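Local coordinates for protein uronate isomerase (Caulobacter crescentus, PDB 2Q01) that catalyses the isomerisation of D-glucuronate to D-fructuronate and of D-galacturonate to D-tagaturonate in pentose and glucuronate interconversion, at residues T21-L35 / R433-A445. Numbering follows the deposited sequence.
Sequences TRSYARGLYALVKDL and RRVDSAFLARMVA
Ala25 and Ala441 meet at the apolar centre, their CB atoms 3.8 Å apart, where helix 19-30 crosses helix 425-445. Such small residues, with Ser437 beside Ala25, let the axes of segments 21-30 and 433-445 approach to 7.9 Å at 131°, a close, oblique crossing, nearer antiparallel than parallel. Thr21 fits as a knob among Ala438, Ala441, Arg442 and Ala445: its CG2 lies against the opposing backbone, while OG1 bonds to Asp18. Tyr24 spreads its ring over Val444, whose CG1 sits almost centrally above one face in a CH-pi contact, 3.6 Å from the ring centroid. Leu28 passes CD1 across Leu440 CB at about a right angle. Ser437 suits a buried helix face because OG, turned beside its own backbone N (chi1 -67°), bonds back to Arg433 O at 2.7 Å.

Farther out, Tyr29 is sandwiched between Lys33 CB and Arg434 CG on opposite faces. Its OH takes only a weak bond from Arg434 NH1; Asp430 is the stronger partner, bonding to this hydroxyl and pairing with Arg434 NE, while Arg434 NH2 bonds to Glu11 O. At the polar edge, Arg433 passes its aliphatic chain obliquely across Val32, CG against CG1, and NH1 bonds to Leu35 O at 3.0 Å, the oxygen lying close to the guanidinium plane; NH2 adds a weak bond. A leucine in its place would probably leave Leu35 O without these donors and the Val32-Leu35 turn less firmly held. In this TIM-barrel-clan protein, small apolar groups thus permit close packing of N-terminal and C-terminal helices, whereas arginine ties the turn before strand 37-39 to helix 425-445.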
loop_
_atom_site.group_PDB
_atom_site.type_symbol
_atom_site.label_atom_id
_atom_site.label_comp_id
_atom_site.label_asym_id
_atom_site.label_seq_id
_atom_site.Cartn_x
_atom_site.Cartn_y
_atom_site.Cartn_z
ATOM N N THR B 21 25.433 3.124 -7.933
ATOM C CA THR B 21 24.130 2.909 -8.564
ATOM C C THR B 21 23.894 3.935 -9.676
ATOM O O THR B 21 23.521 3.572 -10.796
ATOM C CB THR B 21 22.986 2.947 -7.529
ATOM O OG1 THR B 21 23.309 2.087 -6.432
ATOM C CG2 THR B 21 21.682 2.472 -8.143
ATOM N N ARG B 22 24.158 5.204 -9.364
ATOM C CA ARG B 22 24.019 6.317 -10.302
ATOM C C ARG B 22 24.785 6.110 -11.600
ATOM O O ARG B 22 24.283 6.437 -12.680
ATOM C CB ARG B 22 24.459 7.622 -9.622
ATOM C CG ARG B 22 24.541 8.850 -10.522
ATOM C CD ARG B 22 24.618 10.126 -9.698
ATOM N NE ARG B 22 23.311 10.475 -9.151
ATOM C CZ ARG B 22 22.924 11.706 -8.830
ATOM N NH1 ARG B 22 23.745 12.737 -8.995
ATOM N NH2 ARG B 22 21.705 11.907 -8.344
ATOM N N SER B 23 25.986 5.544 -11.497
ATOM C CA SER B 23 26.830 5.346 -12.665
ATOM C C SER B 23 26.380 4.180 -13.535
ATOM O O SER B 23 26.580 4.206 -14.749
ATOM C CB SER B 23 28.291 5.184 -12.273
ATOM O OG SER B 23 29.106 5.415 -13.405
ATOM N N TYR B 24 25.777 3.161 -12.916
ATOM C CA TYR B 24 25.124 2.086 -13.680
ATOM C C TYR B 24 23.903 2.669 -14.405
ATOM O O TYR B 24 23.687 2.402 -15.591
ATOM C CB TYR B 24 24.664 0.935 -12.781
ATOM C CG TYR B 24 25.721 -0.064 -12.342
ATOM C CD1 TYR B 24 25.868 -0.386 -10.994
ATOM C CD2 TYR B 24 26.545 -0.713 -13.267
ATOM C CE1 TYR B 24 26.816 -1.309 -10.568
ATOM C CE2 TYR B 24 27.503 -1.641 -12.848
ATOM C CZ TYR B 24 27.629 -1.932 -11.493
ATOM O OH TYR B 24 28.560 -2.843 -11.046
ATOM N N ALA B 25 23.129 3.476 -13.677
ATOM C CA ALA B 25 21.935 4.153 -14.188
ATOM C C ALA B 25 22.242 5.019 -15.396
ATOM O O ALA B 25 21.597 4.886 -16.437
ATOM C CB ALA B 25 21.283 4.985 -13.082
ATOM N N ARG B 26 23.255 5.871 -15.250
ATOM C CA ARG B 26 23.754 6.743 -16.316
ATOM C C ARG B 26 24.128 5.964 -17.577
ATOM O O ARG B 26 23.821 6.389 -18.695
ATOM C CB ARG B 26 24.963 7.530 -15.796
ATOM C CG ARG B 26 25.493 8.587 -16.734
ATOM C CD ARG B 26 26.819 9.147 -16.257
ATOM N NE ARG B 26 26.687 9.968 -15.054
ATOM C CZ ARG B 26 27.234 9.683 -13.875
ATOM N NH1 ARG B 26 27.059 10.508 -12.850
ATOM N NH2 ARG B 26 27.963 8.585 -13.714
ATOM N N GLY B 27 24.776 4.818 -17.383
ATOM C CA GLY B 27 25.194 3.953 -18.481
ATOM C C GLY B 27 24.051 3.277 -19.211
ATOM O O GLY B 27 24.090 3.134 -20.435
ATOM N N LEU B 28 23.034 2.860 -18.457
ATOM C CA LEU B 28 21.861 2.199 -19.030
ATOM C C LEU B 28 20.987 3.193 -19.780
ATOM O O LEU B 28 20.405 2.863 -20.816
ATOM C CB LEU B 28 21.046 1.491 -17.943
ATOM C CG LEU B 28 21.686 0.284 -17.253
ATOM C CD1 LEU B 28 20.890 -0.111 -16.047
ATOM C CD2 LEU B 28 21.840 -0.901 -18.189
ATOM N N TYR B 29 20.904 4.404 -19.243
ATOM C CA TYR B 29 20.132 5.488 -19.835
ATOM C C TYR B 29 20.707 5.974 -21.155
ATOM O O TYR B 29 19.953 6.250 -22.084
ATOM C CB TYR B 29 20.008 6.638 -18.832
ATOM C CG TYR B 29 19.423 7.918 -19.383
ATOM C CD1 TYR B 29 18.081 7.995 -19.770
ATOM C CD2 TYR B 29 20.211 9.062 -19.500
ATOM C CE1 TYR B 29 17.546 9.176 -20.271
ATOM C CE2 TYR B 29 19.687 10.242 -19.998
ATOM C CZ TYR B 29 18.355 10.294 -20.372
ATOM O OH TYR B 29 17.846 11.466 -20.864
ATOM N N ALA B 30 22.038 6.056 -21.233
ATOM C CA ALA B 30 22.758 6.420 -22.463
ATOM C C ALA B 30 22.456 5.465 -23.625
ATOM O O ALA B 30 22.447 5.863 -24.788
ATOM C CB ALA B 30 24.252 6.465 -22.195
ATOM N N LEU B 31 22.176 4.213 -23.279
ATOM C CA LEU B 31 21.844 3.152 -24.217
ATOM C C LEU B 31 20.453 3.324 -24.817
ATOM O O LEU B 31 20.084 2.622 -25.757
ATOM C CB LEU B 31 21.877 1.821 -23.465
ATOM C CG LEU B 31 22.776 0.682 -23.916
ATOM C CD1 LEU B 31 24.234 1.030 -23.671
ATOM C CD2 LEU B 31 22.390 -0.545 -23.131
ATOM N N VAL B 32 19.697 4.275 -24.280
ATOM C CA VAL B 32 18.254 4.319 -24.465
ATOM C C VAL B 32 17.679 5.738 -24.697
ATOM O O VAL B 32 16.607 5.884 -25.299
ATOM C CB VAL B 32 17.590 3.545 -23.281
ATOM C CG1 VAL B 32 16.527 4.327 -22.574
ATOM C CG2 VAL B 32 17.113 2.180 -23.743
ATOM N N LYS B 33 18.427 6.767 -24.281
ATOM C CA LYS B 33 17.959 8.171 -24.285
ATOM C C LYS B 33 17.597 8.761 -25.646
ATOM O O LYS B 33 16.808 9.707 -25.726
ATOM C CB LYS B 33 18.961 9.097 -23.579
ATOM C CG LYS B 33 20.279 9.329 -24.301
ATOM C CD LYS B 33 21.245 10.114 -23.429
ATOM C CE LYS B 33 22.676 9.987 -23.939
ATOM N NZ LYS B 33 23.674 10.233 -22.854
ATOM N N ASP B 34 18.180 8.200 -26.701
ATOM C CA ASP B 34 18.045 8.736 -28.045
ATOM C C ASP B 34 17.273 7.801 -28.967
ATOM O O ASP B 34 17.152 8.070 -30.160
ATOM C CB ASP B 34 19.427 9.048 -28.632
ATOM C CG ASP B 34 20.057 10.294 -28.024
ATOM O OD1 ASP B 34 19.367 11.337 -27.949
ATOM O OD2 ASP B 34 21.243 10.231 -27.632
ATOM N N LEU B 35 16.754 6.707 -28.409
ATOM C CA LEU B 35 15.843 5.820 -29.134
ATOM C C LEU B 35 14.556 6.565 -29.486
ATOM O O LEU B 35 14.160 7.489 -28.760
ATOM C CB LEU B 35 15.521 4.571 -28.301
ATOM C CG LEU B 35 16.548 3.439 -28.245
ATOM C CD1 LEU B 35 16.086 2.373 -27.280
ATOM C CD2 LEU B 35 16.797 2.831 -29.621
ATOM N N ARG B 433 12.454 6.690 -18.967
ATOM C CA ARG B 433 13.759 6.096 -19.260
ATOM C C ARG B 433 14.770 6.201 -18.110
ATOM O O ARG B 433 15.527 5.260 -17.874
ATOM C CB ARG B 433 14.310 6.685 -20.555
ATOM C CG ARG B 433 13.499 6.256 -21.772
ATOM C CD ARG B 433 13.759 7.107 -23.006
ATOM N NE ARG B 433 12.897 6.660 -24.099
ATOM C CZ ARG B 433 13.059 6.960 -25.384
ATOM N NH1 ARG B 433 14.060 7.733 -25.787
ATOM N NH2 ARG B 433 12.211 6.472 -26.274
ATOM N N ARG B 434 14.753 7.317 -17.382
ATOM C CA ARG B 434 15.650 7.525 -16.239
ATOM C C ARG B 434 15.270 6.700 -15.026
ATOM O O ARG B 434 16.149 6.168 -14.344
ATOM C CB ARG B 434 15.690 8.999 -15.842
ATOM C CG ARG B 434 16.336 9.869 -16.882
ATOM C CD ARG B 434 16.352 11.326 -16.497
ATOM N NE ARG B 434 17.118 12.064 -17.491
ATOM C CZ ARG B 434 18.395 12.403 -17.353
ATOM N NH1 ARG B 434 19.003 13.053 -18.327
ATOM N NH2 ARG B 434 19.052 12.110 -16.238
ATOM N N VAL B 435 13.967 6.611 -14.753
ATOM C CA VAL B 435 13.445 5.836 -13.619
ATOM C C VAL B 435 13.655 4.335 -13.830
ATOM O O VAL B 435 14.072 3.630 -12.904
ATOM C CB VAL B 435 11.960 6.171 -13.322
ATOM C CG1 VAL B 435 11.362 5.207 -12.299
ATOM C CG2 VAL B 435 11.839 7.590 -12.817
ATOM N N ASP B 436 13.396 3.864 -15.051
ATOM C CA ASP B 436 13.696 2.479 -15.436
ATOM C C ASP B 436 15.190 2.182 -15.341
ATOM O O ASP B 436 15.579 1.088 -14.919
ATOM C CB ASP B 436 13.203 2.171 -16.855
ATOM C CG ASP B 436 11.686 2.015 -16.940
ATOM O OD1 ASP B 436 11.188 1.786 -18.066
ATOM O OD2 ASP B 436 10.989 2.122 -15.904
ATOM N N SER B 437 16.017 3.154 -15.737
ATOM C CA SER B 437 17.469 3.044 -15.599
ATOM C C SER B 437 17.893 2.974 -14.140
ATOM O O SER B 437 18.742 2.162 -13.793
ATOM C CB SER B 437 18.181 4.202 -16.288
ATOM O OG SER B 437 18.000 4.118 -17.685
ATOM N N ALA B 438 17.287 3.813 -13.298
ATOM C CA ALA B 438 17.543 3.824 -11.855
ATOM C C ALA B 438 17.174 2.510 -11.168
ATOM O O ALA B 438 17.909 2.029 -10.300
ATOM C CB ALA B 438 16.802 4.975 -11.205
ATOM N N PHE B 439 16.038 1.935 -11.561
ATOM C CA PHE B 439 15.554 0.695 -10.963
ATOM C C PHE B 439 16.431 -0.500 -11.321
ATOM O O PHE B 439 16.805 -1.280 -10.446
ATOM C CB PHE B 439 14.094 0.426 -11.355
ATOM C CG PHE B 439 13.584 -0.905 -10.885
ATOM C CD1 PHE B 439 13.320 -1.126 -9.532
ATOM C CD2 PHE B 439 13.374 -1.946 -11.793
ATOM C CE1 PHE B 439 12.853 -2.364 -9.085
ATOM C CE2 PHE B 439 12.905 -3.185 -11.357
ATOM C CZ PHE B 439 12.649 -3.396 -10.000
ATOM N N LEU B 440 16.735 -0.638 -12.610
ATOM C CA LEU B 440 17.664 -1.649 -13.109
ATOM C C LEU B 440 19.064 -1.524 -12.498
ATOM O O LEU B 440 19.692 -2.533 -12.166
ATOM C CB LEU B 440 17.751 -1.567 -14.631
ATOM C CG LEU B 440 16.947 -2.503 -15.541
ATOM C CD1 LEU B 440 15.762 -3.135 -14.847
ATOM C CD2 LEU B 440 16.506 -1.762 -16.798
ATOM N N ALA B 441 19.535 -0.285 -12.345
ATOM C CA ALA B 441 20.823 0.016 -11.705
ATOM C C ALA B 441 20.907 -0.462 -10.266
ATOM O O ALA B 441 21.965 -0.905 -9.825
ATOM C CB ALA B 441 21.088 1.484 -11.747
ATOM N N ARG B 442 19.795 -0.371 -9.536
ATOM C CA ARG B 442 19.741 -0.865 -8.162
ATOM C C ARG B 442 19.756 -2.389 -8.126
ATOM O O ARG B 442 20.271 -2.980 -7.177
ATOM C CB ARG B 442 18.510 -0.340 -7.435
ATOM C CG ARG B 442 18.781 0.020 -5.982
ATOM C CD ARG B 442 17.823 -0.672 -5.028
ATOM N NE ARG B 442 16.423 -0.349 -5.285
ATOM C CZ ARG B 442 15.397 -1.062 -4.828
ATOM N NH1 ARG B 442 15.612 -2.146 -4.088
ATOM N NH2 ARG B 442 14.156 -0.694 -5.114
ATOM N N MET B 443 19.192 -3.020 -9.157
ATOM C CA MET B 443 19.242 -4.476 -9.286
ATOM C C MET B 443 20.669 -4.929 -9.546
ATOM O O MET B 443 21.097 -5.945 -9.007
ATOM C CB MET B 443 18.317 -5.000 -10.401
ATOM C CG MET B 443 16.835 -4.643 -10.260
ATOM S SD MET B 443 16.116 -5.094 -8.673
ATOM C CE MET B 443 15.677 -6.797 -8.992
ATOM N N VAL B 444 21.397 -4.171 -10.369
ATOM C CA VAL B 444 22.793 -4.480 -10.682
ATOM C C VAL B 444 23.723 -4.207 -9.493
ATOM O O VAL B 444 24.577 -5.039 -9.177
ATOM C CB VAL B 444 23.273 -3.745 -11.947
ATOM C CG1 VAL B 444 24.753 -4.015 -12.212
ATOM C CG2 VAL B 444 22.460 -4.183 -13.141
ATOM N N ALA B 445 23.531 -3.066 -8.827
ATOM C CA ALA B 445 24.346 -2.670 -7.666
ATOM C C ALA B 445 24.188 -3.601 -6.471
ATOM O O ALA B 445 25.133 -3.806 -5.716
ATOM C CB ALA B 445 24.026 -1.241 -7.261
#